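PDB 1O4S: aspartate aminotransferase from Thermotoga maritima, which catalyses the pyridoxal 5'-phosphate-dependent transfer of an amino group between L-aspartate and 2-oxoglutarate, giving oxaloacetate and L-glutamate. Local coordinates for residues I259-E262 against K263-T266; L121-P124 against G125-V128; N295-M298 against V299-K303; S277-T281 against V282-A286; T370-E373 against R374-A378. One frame throughout, in Å; residues are numbered along the deposited sequence. Where two conformers were deposited one is given.

Contact 1: residues I259-E262 against K263-T266; sequences ISSE and KVAT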
loop_
_atom_site.group_PDB
_atom_site.type_symbol
_atom_site.label_atom_id
_atom_site.label_comp_id
_atom_site.label_asym_id
_atom_site.label_seq_id
_atom_site.Cartn_x
_atom_site.Cartn_y
_atom_site.Cartn_z
ATOM N N ILE B 259 16.493 0.965 -0.846
ATOM C CA ILE B 259 17.626 1.429 -1.621
ATOM C C ILE B 259 18.250 0.227 -2.343
ATOM O O ILE B 259 18.547 -0.783 -1.727
ATOM C CB ILE B 259 18.698 2.095 -0.707
ATOM C CG1 ILE B 259 18.053 3.064 0.298
ATOM C CG2 ILE B 259 19.759 2.808 -1.583
ATOM C CD1 ILE B 259 19.051 3.959 1.112
ATOM N N SER B 260 18.466 0.354 -3.640
ATOM C CA SER B 260 19.164 -0.662 -4.419
ATOM C C SER B 260 19.850 0.008 -5.619
ATOM O O SER B 260 20.103 1.184 -5.583
ATOM C CB SER B 260 18.161 -1.766 -4.860
ATOM O OG SER B 260 18.815 -2.926 -5.363
ATOM N N SER B 261 20.190 -0.750 -6.651
ATOM C CA SER B 261 20.621 -0.192 -7.929
ATOM C C SER B 261 19.507 0.640 -8.531
ATOM O O SER B 261 18.344 0.486 -8.145
ATOM C CB SER B 261 21.012 -1.312 -8.910
ATOM O OG SER B 261 19.945 -2.220 -9.139
ATOM N N GLU B 262 19.861 1.541 -9.455
ATOM C CA GLU B 262 18.868 2.369 -10.132
ATOM C C GLU B 262 17.913 1.487 -10.927
ATOM O O GLU B 262 16.728 1.802 -11.017
ATOM C CB GLU B 262 19.514 3.467 -10.994
ATOM C CG GLU B 262 20.114 4.573 -10.110
ATOM C CD GLU B 262 20.896 5.671 -10.846
ATOM O OE1 GLU B 262 21.720 6.364 -10.170
ATOM O OE2 GLU B 262 20.698 5.831 -12.094
ATOM N N LYS B 263 18.420 0.370 -11.446
ATOM C CA LYS B 263 17.611 -0.601 -12.173
ATOM C C LYS B 263 16.508 -1.186 -11.280
ATOM O O LYS B 263 15.338 -1.158 -11.654
ATOM C CB LYS B 263 18.508 -1.715 -12.734
ATOM C CG LYS B 263 17.769 -2.855 -13.437
ATOM C CD LYS B 263 18.710 -3.796 -14.212
ATOM C CE LYS B 263 17.987 -5.117 -14.571
ATOM N NZ LYS B 263 18.892 -6.083 -15.293
ATOM N N VAL B 264 16.879 -1.683 -10.100
ATOM C CA VAL B 264 15.922 -2.284 -9.184
ATOM C C VAL B 264 14.956 -1.253 -8.592
ATOM O O VAL B 264 13.777 -1.532 -8.448
ATOM C CB VAL B 264 16.619 -3.025 -8.071
ATOM C CG1 VAL B 264 15.636 -3.489 -7.011
ATOM C CG2 VAL B 264 17.373 -4.202 -8.653
ATOM N N ALA B 265 15.473 -0.075 -8.271
ATOM C CA ALA B 265 14.679 1.034 -7.789
ATOM C C ALA B 265 13.615 1.446 -8.803
ATOM O O ALA B 265 12.510 1.771 -8.441
ATOM C CB ALA B 265 15.559 2.216 -7.448
ATOM N N THR B 266 13.960 1.402 -10.066
ATOM C CA THR B 266 13.039 1.752 -11.121
ATOM C C THR B 266 11.901 0.723 -11.216
ATOM O O THR B 266 10.741 1.078 -11.366
ATOM C CB THR B 266 13.817 1.836 -12.420
ATOM O OG1 THR B 266 14.440 3.113 -12.475
ATOM C CG2 THR B 266 12.888 1.840 -13.665
#

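Contact 2: residues L121-P124 against G125-V128; sequences LLDP and GDEV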
loop_
_atom_site.group_PDB
_atom_site.type_symbol
_atom_site.label_atom_id
_atom_site.label_comp_id
_atom_site.label_asym_id
_atom_site.label_seq_id
_atom_site.Cartn_x
_atom_site.Cartn_y
_atom_site.Cartn_z
ATOM N N LEU B 121 11.508 -8.606 -8.143
ATOM C CA LEU B 121 12.611 -9.503 -8.398
ATOM C C LEU B 121 12.206 -10.943 -8.651
ATOM O O LEU B 121 13.003 -11.701 -9.194
ATOM C CB LEU B 121 13.580 -9.506 -7.207
ATOM C CG LEU B 121 14.243 -8.196 -6.845
ATOM C CD1 LEU B 121 15.195 -8.441 -5.694
ATOM C CD2 LEU B 121 14.942 -7.599 -8.055
ATOM N N LEU B 122 11.027 -11.348 -8.210
ATOM C CA LEU B 122 10.635 -12.747 -8.286
ATOM C C LEU B 122 9.729 -13.022 -9.481
ATOM O O LEU B 122 8.677 -12.409 -9.634
ATOM C CB LEU B 122 9.903 -13.186 -7.029
ATOM C CG LEU B 122 10.603 -13.106 -5.681
ATOM C CD1 LEU B 122 9.742 -13.834 -4.631
ATOM C CD2 LEU B 122 12.042 -13.687 -5.726
ATOM N N ASP B 123 10.170 -13.931 -10.342
ATOM C CA ASP B 123 9.285 -14.608 -11.291
ATOM C C ASP B 123 8.646 -15.811 -10.594
ATOM O O ASP B 123 9.176 -16.340 -9.621
ATOM C CB ASP B 123 10.067 -15.089 -12.517
ATOM C CG ASP B 123 10.570 -13.958 -13.362
ATOM O OD1 ASP B 123 9.732 -13.097 -13.700
ATOM O OD2 ASP B 123 11.771 -13.855 -13.727
ATOM N N PRO B 124 7.508 -16.255 -11.104
ATOM C CA PRO B 124 6.816 -17.420 -10.548
ATOM C C PRO B 124 7.700 -18.645 -10.381
ATOM O O PRO B 124 8.412 -19.031 -11.303
ATOM C CB PRO B 124 5.718 -17.689 -11.576
ATOM C CG PRO B 124 5.418 -16.328 -12.140
ATOM C CD PRO B 124 6.767 -15.675 -12.242
ATOM N N GLY B 125 7.643 -19.235 -9.197
ATOM C CA GLY B 125 8.502 -20.345 -8.826
ATOM C C GLY B 125 9.911 -20.008 -8.310
ATOM O O GLY B 125 10.578 -20.905 -7.777
ATOM N N ASP B 126 10.384 -18.768 -8.491
ATOM C CA ASP B 126 11.687 -18.361 -7.971
ATOM C C ASP B 126 11.714 -18.582 -6.475
ATOM O O ASP B 126 10.705 -18.408 -5.798
ATOM C CB ASP B 126 11.995 -16.894 -8.258
ATOM C CG ASP B 126 12.451 -16.629 -9.689
ATOM O OD1 ASP B 126 12.685 -17.580 -10.457
ATOM O OD2 ASP B 126 12.652 -15.479 -10.121
ATOM N N GLU B 127 12.877 -18.953 -5.959
ATOM C CA GLU B 127 13.052 -19.283 -4.548
ATOM C C GLU B 127 13.772 -18.178 -3.743
ATOM O O GLU B 127 14.731 -17.547 -4.209
ATOM C CB GLU B 127 13.817 -20.604 -4.424
ATOM C CG GLU B 127 14.467 -20.844 -3.063
ATOM C CD GLU B 127 15.220 -22.161 -3.015
ATOM O OE1 GLU B 127 16.482 -22.152 -2.941
ATOM O OE2 GLU B 127 14.533 -23.201 -3.076
ATOM N N VAL B 128 13.284 -17.955 -2.530
ATOM C CA VAL B 128 13.946 -17.088 -1.571
ATOM C C VAL B 128 14.308 -17.939 -0.369
ATOM O O VAL B 128 13.443 -18.620 0.184
ATOM C CB VAL B 128 13.048 -15.906 -1.100
ATOM C CG1 VAL B 128 13.808 -15.002 -0.151
ATOM C CG2 VAL B 128 12.529 -15.089 -2.293
#

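Contact 3: residues N295-M298 against V299-K303; sequences NSYM and VQTFK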
loop_
_atom_site.group_PDB
_atom_site.type_symbol
_atom_site.label_atom_id
_atom_site.label_comp_id
_atom_site.label_asym_id
_atom_site.label_seq_id
_atom_site.Cartn_x
_atom_site.Cartn_y
_atom_site.Cartn_z
ATOM N N ASN B 295 17.186 9.906 18.312
ATOM C CA ASN B 295 16.426 8.935 19.078
ATOM C C ASN B 295 17.224 8.281 20.224
ATOM O O ASN B 295 16.831 7.238 20.717
ATOM C CB ASN B 295 15.883 7.873 18.108
ATOM C CG ASN B 295 16.957 6.880 17.624
ATOM O OD1 ASN B 295 18.181 7.118 17.753
ATOM N ND2 ASN B 295 16.500 5.766 17.024
ATOM N N SER B 296 18.341 8.891 20.621
ATOM C CA SER B 296 19.248 8.366 21.642
ATOM C C SER B 296 18.516 8.038 22.953
ATOM O O SER B 296 18.780 6.999 23.563
ATOM C CB SER B 296 20.458 9.333 21.891
ATOM O OG SER B 296 20.021 10.390 22.716
ATOM N N TYR B 297 17.595 8.909 23.381
ATOM C CA TYR B 297 16.892 8.666 24.646
ATOM C C TYR B 297 16.095 7.352 24.600
ATOM O O TYR B 297 16.080 6.581 25.556
ATOM C CB TYR B 297 15.935 9.828 25.056
ATOM C CG TYR B 297 15.375 9.589 26.458
ATOM C CD1 TYR B 297 14.091 9.043 26.658
ATOM C CD2 TYR B 297 16.165 9.835 27.601
ATOM C CE1 TYR B 297 13.605 8.779 27.984
ATOM C CE2 TYR B 297 15.685 9.572 28.899
ATOM C CZ TYR B 297 14.398 9.053 29.068
ATOM O OH TYR B 297 13.938 8.813 30.347
ATOM N N MET B 298 15.426 7.122 23.488
ATOM C CA MET B 298 14.640 5.922 23.318
ATOM C C MET B 298 15.522 4.691 23.304
ATOM O O MET B 298 15.207 3.696 23.931
ATOM C CB MET B 298 13.859 6.012 22.029
ATOM C CG MET B 298 12.942 4.849 21.821
ATOM S SD MET B 298 12.080 4.878 20.248
ATOM C CE MET B 298 11.921 6.836 19.819
ATOM N N VAL B 299 16.620 4.750 22.560
ATOM C CA VAL B 299 17.503 3.594 22.425
ATOM C C VAL B 299 18.090 3.252 23.804
ATOM O O VAL B 299 18.208 2.069 24.166
ATOM C CB VAL B 299 18.643 3.875 21.406
ATOM C CG1 VAL B 299 19.719 2.780 21.480
ATOM C CG2 VAL B 299 18.097 4.008 19.971
ATOM N N GLN B 300 18.431 4.269 24.595
ATOM C CA GLN B 300 19.036 4.014 25.912
ATOM C C GLN B 300 18.009 3.451 26.874
ATOM O O GLN B 300 18.332 2.603 27.716
ATOM C CB GLN B 300 19.667 5.277 26.513
ATOM C CG GLN B 300 20.205 5.134 27.966
ATOM C CD GLN B 300 21.399 4.128 28.146
ATOM O OE1 GLN B 300 21.646 3.656 29.275
ATOM N NE2 GLN B 300 22.126 3.820 27.051
ATOM N N THR B 301 16.780 3.948 26.769
ATOM C CA THR B 301 15.675 3.392 27.528
ATOM C C THR B 301 15.483 1.888 27.211
ATOM O O THR B 301 15.318 1.085 28.115
ATOM C CB THR B 301 14.377 4.148 27.222
ATOM O OG1 THR B 301 14.494 5.538 27.599
ATOM C CG2 THR B 301 13.255 3.546 28.043
ATOM N N PHE B 302 15.508 1.521 25.929
ATOM C CA PHE B 302 15.403 0.125 25.527
ATOM C C PHE B 302 16.614 -0.717 25.961
ATOM O O PHE B 302 16.455 -1.869 26.358
ATOM C CB PHE B 302 15.179 -0.012 24.014
ATOM C CG PHE B 302 13.730 0.038 23.610
ATOM C CD1 PHE B 302 12.921 -1.068 23.755
ATOM C CD2 PHE B 302 13.171 1.193 23.110
ATOM C CE1 PHE B 302 11.578 -1.020 23.389
ATOM C CE2 PHE B 302 11.839 1.233 22.723
ATOM C CZ PHE B 302 11.046 0.121 22.873
ATOM N N LYS B 303 17.804 -0.133 25.911
ATOM C CA LYS B 303 19.028 -0.826 26.365
ATOM C C LYS B 303 18.909 -1.226 27.831
ATOM O O LYS B 303 19.233 -2.335 28.194
ATOM C CB LYS B 303 20.265 0.060 26.169
ATOM C CG LYS B 303 21.622 -0.590 26.499
ATOM C CD LYS B 303 22.768 0.296 25.991
ATOM C CE LYS B 303 24.117 -0.359 26.209
ATOM N NZ LYS B 303 25.296 0.564 26.053
#

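Contact 4: residues S277-T281 against V282-A286; sequences SCINT and VAQYA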
loop_
_atom_site.group_PDB
_atom_site.type_symbol
_atom_site.label_atom_id
_atom_site.label_comp_id
_atom_site.label_asym_id
_atom_site.label_seq_id
_atom_site.Cartn_x
_atom_site.Cartn_y
_atom_site.Cartn_z
ATOM N N SER B 277 0.298 3.905 -5.366
ATOM C CA SER B 277 0.893 5.174 -5.724
ATOM C C SER B 277 1.758 5.714 -4.567
ATOM O O SER B 277 2.197 4.952 -3.676
ATOM C CB SER B 277 -0.175 6.181 -6.107
ATOM O OG SER B 277 0.415 7.090 -6.996
ATOM N N CYS B 278 2.000 7.011 -4.581
ATOM C CA CYS B 278 2.724 7.700 -3.540
ATOM C C CYS B 278 2.116 7.452 -2.156
ATOM O O CYS B 278 0.929 7.194 -2.001
ATOM C CB CYS B 278 2.741 9.211 -3.828
ATOM S SG CYS B 278 1.108 9.973 -4.031
ATOM N N ILE B 279 2.944 7.548 -1.139
ATOM C CA ILE B 279 2.468 7.445 0.248
ATOM C C ILE B 279 1.932 8.791 0.709
ATOM O O ILE B 279 2.192 9.833 0.135
ATOM C CB ILE B 279 3.539 6.873 1.216
ATOM C CG1 ILE B 279 4.583 7.911 1.643
ATOM C CG2 ILE B 279 4.235 5.658 0.604
ATOM C CD1 ILE B 279 5.451 7.489 2.858
ATOM N N ASN B 280 1.171 8.729 1.780
ATOM C CA ASN B 280 0.603 9.881 2.412
ATOM C C ASN B 280 1.582 11.061 2.476
ATOM O O ASN B 280 2.699 10.941 3.018
ATOM C CB ASN B 280 0.153 9.463 3.815
ATOM C CG ASN B 280 -0.513 10.582 4.576
ATOM O OD1 ASN B 280 0.143 11.507 5.062
ATOM N ND2 ASN B 280 -1.817 10.462 4.758
ATOM N N THR B 281 1.163 12.204 1.949
ATOM C CA THR B 281 2.077 13.345 1.835
ATOM C C THR B 281 2.482 13.907 3.181
ATOM O O THR B 281 3.634 14.335 3.354
ATOM C CB THR B 281 1.455 14.458 0.980
ATOM O OG1 THR B 281 0.908 13.876 -0.210
ATOM C CG2 THR B 281 2.504 15.464 0.525
ATOM N N VAL B 282 1.532 13.969 4.114
ATOM C CA VAL B 282 1.873 14.395 5.467
ATOM C C VAL B 282 3.013 13.542 6.022
ATOM O O VAL B 282 3.979 14.069 6.573
ATOM C CB VAL B 282 0.653 14.414 6.438
ATOM C CG1 VAL B 282 1.033 15.105 7.740
ATOM C CG2 VAL B 282 -0.540 15.108 5.801
ATOM N N ALA B 283 2.879 12.222 5.888
ATOM C CA ALA B 283 3.880 11.275 6.337
ATOM C C ALA B 283 5.263 11.564 5.703
ATOM O O ALA B 283 6.292 11.457 6.342
ATOM C CB ALA B 283 3.431 9.825 6.016
ATOM N N GLN B 284 5.277 11.915 4.437
ATOM C CA GLN B 284 6.526 12.225 3.767
ATOM C C GLN B 284 7.188 13.393 4.428
ATOM O O GLN B 284 8.384 13.318 4.702
ATOM C CB GLN B 284 6.335 12.452 2.294
ATOM C CG GLN B 284 5.831 11.233 1.590
ATOM C CD GLN B 284 5.897 11.330 0.082
ATOM O OE1 GLN B 284 6.961 11.503 -0.470
ATOM N NE2 GLN B 284 4.775 11.163 -0.574
ATOM N N TYR B 285 6.445 14.451 4.711
ATOM C CA TYR B 285 7.033 15.586 5.405
ATOM C C TYR B 285 7.426 15.282 6.831
ATOM O O TYR B 285 8.470 15.768 7.309
ATOM C CB TYR B 285 6.167 16.846 5.282
ATOM C CG TYR B 285 6.306 17.399 3.869
ATOM C CD1 TYR B 285 5.352 17.144 2.900
ATOM C CD2 TYR B 285 7.438 18.119 3.496
ATOM C CE1 TYR B 285 5.485 17.609 1.616
ATOM C CE2 TYR B 285 7.578 18.593 2.205
ATOM C CZ TYR B 285 6.581 18.330 1.278
ATOM O OH TYR B 285 6.691 18.782 0.012
ATOM N N ALA B 286 6.646 14.440 7.495
ATOM C CA ALA B 286 6.999 13.999 8.839
ATOM C C ALA B 286 8.370 13.247 8.820
ATOM O O ALA B 286 9.234 13.506 9.633
ATOM C CB ALA B 286 5.903 13.127 9.401
#

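Contact 5: residues T370-E373 against R374-A378; sequences TSIE and RLTEA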
loop_
_atom_site.group_PDB
_atom_site.type_symbol
_atom_site.label_atom_id
_atom_site.label_comp_id
_atom_site.label_asym_id
_atom_site.label_seq_id
_atom_site.Cartn_x
_atom_site.Cartn_y
_atom_site.Cartn_z
ATOM N N THR B 370 7.740 -1.881 27.079
ATOM C CA THR B 370 6.986 -1.378 28.218
ATOM C C THR B 370 7.926 -1.003 29.359
ATOM O O THR B 370 9.118 -1.301 29.337
ATOM C CB THR B 370 5.877 -2.367 28.704
ATOM O OG1 THR B 370 6.407 -3.317 29.626
ATOM C CG2 THR B 370 5.355 -3.267 27.600
ATOM N N SER B 371 7.374 -0.314 30.346
ATOM C CA SER B 371 8.169 0.204 31.439
ATOM C C SER B 371 8.828 -0.914 32.266
ATOM O O SER B 371 8.317 -2.038 32.342
ATOM C CB SER B 371 7.292 1.060 32.327
ATOM O OG SER B 371 6.236 0.284 32.828
ATOM N N ILE B 372 9.967 -0.584 32.879
ATOM C CA ILE B 372 10.632 -1.496 33.794
ATOM C C ILE B 372 9.673 -1.930 34.878
ATOM O O ILE B 372 9.700 -3.091 35.293
ATOM C CB ILE B 372 11.943 -0.884 34.354
ATOM C CG1 ILE B 372 13.015 -0.992 33.274
ATOM C CG2 ILE B 372 12.423 -1.636 35.614
ATOM C CD1 ILE B 372 14.351 -0.485 33.678
ATOM N N GLU B 373 8.782 -1.022 35.272
ATOM C CA GLU B 373 7.780 -1.299 36.299
ATOM C C GLU B 373 6.873 -2.474 35.908
ATOM O O GLU B 373 6.650 -3.399 36.680
ATOM C CB GLU B 373 6.917 -0.052 36.560
ATOM C CG GLU B 373 5.899 -0.252 37.691
ATOM C CD GLU B 373 4.931 0.920 37.883
ATOM O OE1 GLU B 373 4.874 1.793 37.000
ATOM O OE2 GLU B 373 4.220 0.961 38.929
ATOM N N ARG B 374 6.338 -2.396 34.707
ATOM C CA ARG B 374 5.428 -3.411 34.204
ATOM C C ARG B 374 6.165 -4.703 33.883
ATOM O O ARG B 374 5.635 -5.778 34.122
ATOM C CB ARG B 374 4.700 -2.904 32.960
ATOM C CG ARG B 374 3.768 -1.757 33.239
ATOM C CD ARG B 374 2.509 -2.159 33.970
ATOM N NE ARG B 374 1.449 -2.566 33.036
ATOM C CZ ARG B 374 0.328 -3.209 33.391
ATOM N NH1 ARG B 374 0.119 -3.554 34.661
ATOM N NH2 ARG B 374 -0.571 -3.527 32.455
ATOM N N LEU B 375 7.370 -4.572 33.323
ATOM C CA LEU B 375 8.243 -5.705 33.080
ATOM C C LEU B 375 8.556 -6.452 34.377
ATOM O O LEU B 375 8.631 -7.670 34.386
ATOM C CB LEU B 375 9.539 -5.260 32.413
ATOM C CG LEU B 375 9.463 -4.849 30.937
ATOM C CD1 LEU B 375 10.778 -4.233 30.555
ATOM C CD2 LEU B 375 9.175 -6.038 30.062
ATOM N N THR B 376 8.744 -5.706 35.462
ATOM C CA THR B 376 9.067 -6.293 36.745
ATOM C C THR B 376 7.911 -7.126 37.238
ATOM O O THR B 376 8.116 -8.227 37.748
ATOM C CB THR B 376 9.383 -5.216 37.797
ATOM O OG1 THR B 376 10.553 -4.494 37.418
ATOM C CG2 THR B 376 9.790 -5.871 39.121
ATOM N N GLU B 377 6.710 -6.578 37.132
ATOM C CA GLU B 377 5.517 -7.287 37.556
ATOM C C GLU B 377 5.298 -8.510 36.667
ATOM O O GLU B 377 4.946 -9.556 37.178
ATOM C CB GLU B 377 4.269 -6.390 37.502
ATOM C CG GLU B 377 3.382 -6.500 38.739
ATOM C CD GLU B 377 2.204 -7.445 38.608
ATOM O OE1 GLU B 377 1.357 -7.113 37.743
ATOM O OE2 GLU B 377 2.102 -8.462 39.390
ATOM N N ALA B 378 5.504 -8.378 35.354
ATOM C CA ALA B 378 5.290 -9.506 34.442
ATOM C C ALA B 378 6.288 -10.610 34.728
ATOM O O ALA B 378 5.915 -11.772 34.773
ATOM C CB ALA B 378 5.378 -9.079 32.977
#

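Contact 1: residues I259-E262 against K263-T266
S261 and E262 meet K263-T266 at the N-terminal cap of helix 262-275. S261 is the N-cap residue. The chain arrives here from strand 256-259, so this is a strand-to-helix corner. The side chain of K263 touches the other segment through CB, 3.9 Å from S261 OG. Its extended chain then leads away from the corner, and K263 also packs on V14 of the second subunit. V264 carries the cap. Its backbone N donates to S261 OG over 3.3 Å, a long but fairly straight bond of 163°. S261 OG sits between its own backbone N and carbonyl carbon (chi1 58°), which turns it to the start of the helix. The same OG touches V264 CG2. The other methyl, V264 CG1, rests 3.6 Å from S260 OG. S260 OG is not left to this apolar neighbour, because it is hydrogen-bonded to I238 O on the adjacent strand. A265 forms the first regular helical bond, from A265 N to S261 O, at 2.9 Å. Thus S261 holds two successive amides, one with its hydroxyl and one with its carbonyl. A265 CB also lies against S261 O, and it packs on V105 of strand 104-107. T266 closes the next turn: T266 N donates to E262 O at 3.0 Å, tilted 32° from the carbonyl plane.

Contact 2: residues L121-P124 against G125-V128
A type II beta turn from D123 to D126 reverses the chain between helix 109-121 and strand 127-132. P124 and G125 occupy its corners. The turn closes with the backbone bond from D126 N to D123 O, 2.9 Å long. G125 has a positive phi of 83°, as the third residue of a type II turn usually has. At this backbone conformation a CB would run into P124 O, and glycine has none. The side chain of D126 adds a second link to the same residue. Its CG is anti to the carbonyl carbon (chi1 -78°), and this swings the carboxylate back over the turn. D126 OD2 then accepts from D123 N at 2.9 Å. The N-H comes from above the carboxylate plane, 57° out of it. D123 is therefore held through both its N-H and its C=O. The two acidic side chains lie side by side, with D123 OD2 4.1 Å from D126 OD2. These like charges would probably repel each other somewhat. D123 OD1 has its own partner, R16 N of the second subunit. Beyond the turn, L122 CD2 meets V128 CG2 at 3.7 Å, and the two side chains cross at about a right angle. Both pack on I142 of helix 138-144. L122 and D126 also touch K176 of strand 175-180. V128 reaches L179 on that strand. On the other side of strand 127-132, the backbones of D126 and V128 are hydrogen-bonded to T148 of strand 148-153.

Contact 3: residues N295-M298 against V299-K303
One oxygen, Y297 O, takes two hydrogen bonds from T301 in the first turns of helix 296-315. The backbone bonds come first. V299 N, Q300 N, T301 N and F302 N donate in turn to N295 O, S296 O, Y297 O and M298 O. One side chain joins this ladder. T301 OG1 donates to Y297 O at 2.8 Å. T301 N and T301 OG1 approach that oxygen from opposite faces of its carbonyl plane. The hydroxyl can turn back in this way because chi1 of -61° sets OG1 on the backbone-N side of T301, opposite the carbonyl carbon. It also stands over one face of the Y297 ring, offset toward the rim, with OG1 3.4 Å from Y297 CE1. The apolar contact is between M298 and F302. They lie side by side, and M298 CG meets the ring edge in plane, 3.9 Å from F302 CD2. Beyond the segments F302 has a cation-pi partner, R305, and its ring meets that of F327. N295 is the N-cap residue but makes no capping bond with its side chain. Its amide rests on V299 CG2, which is 3.8 Å from N295 ND2, and ND2 is bonded to S247 O. The whole is an alpha-helical N-terminus near the active site: the side chain of M298 lies about 7 Å from that of K246, the lysine that carries the cofactor in the enzyme but is not joined to it in this structure.

Contact 4: residues S277-T281 against V282-A286
N280 reaches A283 because its CG is anti to the backbone N (chi1 -178°), which brings OD1 under the first amides of helix 281-290. Q284 reaches the other way. With chi1 at -63° its CG turns away from the carbonyl carbon, and the extended chain runs back to I279. This is an N-cap with N280 as the capping residue. A283 N donates to N280 OD1 at 2.9 Å, in the carbonyl plane and on a lone pair. The other end of the same amide, ND2, is bonded to W253 O of the second subunit. N280 also packs on A283 of that subunit, and A283 on its N280. The cap is thus part of the dimer interface. N280 O takes the first helical bond, from Q284 N, at 3.1 Å. The side chain of Q284 then ties the helix to the loop before it, with NE2 donating to I279 O at 3.0 Å. That donor stands above the carbonyl plane, 38° out of it. I279 CG1 presses on Q284 CG at 3.5 Å. The buried amide of Q284 has further partners: T75 OG1 at NE2 and I80 N at OE1. T281 O accepts from Y285 N at 3.1 Å. The two side chains run together, and the Y285 ring stacks on F66. T281 CG2 lies at the edge of that ring, in its plane, 3.8 Å from Y285 CE1.

Contact 5: residues T370-E373 against R374-A378
I372 offers T376 a flat carbonyl group that is used on both faces. The pair lies at the N-capped start of helix 372-386. T376 N donates to I372 O from one side, at 2.8 Å. T376 OG1 donates from the other, at 2.7 Å, standing 39° out of the carbonyl plane. The hydroxyl lies beside its own backbone N (chi1 -64°), which folds it back on the preceding turn. The carbonyl of S371 is met differently. L375 N points almost straight at S371 O, 2.9 Å away. S371 is the N-cap residue, and its OG accepts from R374 N at 3.3 Å. The same S371 OG touches R374 CG at 3.2 Å, so the start of the arginine chain lies against the capping hydroxyl. From there R374 bends twice and carries its guanidinium away from this turn, where NH1 makes a salt bridge with D42. E377 also turns outward, and its carboxylate pairs with R381. Its backbone still belongs to the helical ladder, with E377 N donating to E373 O. L375 is buried and packs on F368, and L375 CD1 lies 3.6 Å from T370 O. I372 and T376 face helix 296-315, where I372 touches R305 and T376 touches F308. T370 lies before the cap and also packs on L46. Its hydroxyl is buried without a polar partner in the model: T370 OG1 rests on apolar carbon, 3.7 Å from L375 CG.

In chain order, contact 2 comes first, then contacts 1, 4, 3 and 5. Each is local, so none nests in or crosses another. Contact 2 turns helix 109-121 into strand 127-132. Contact 1 leads strand 256-259 of the same seven-stranded sheet into helix 262-275. These two touch, V264 CG2 lying 4.2 Å from L121 CD2. Contact 4 closes the loop to helix 281-290, and contact 3 opens the next helix, 296-315. Contact 5 starts the last helix after strand 363-367 of the smaller sheet. Its nearest atoms are about 5 Å from contact 3. Contacts 1, 2 and 4 reach the second subunit, whereas contacts 3 and 5 do not.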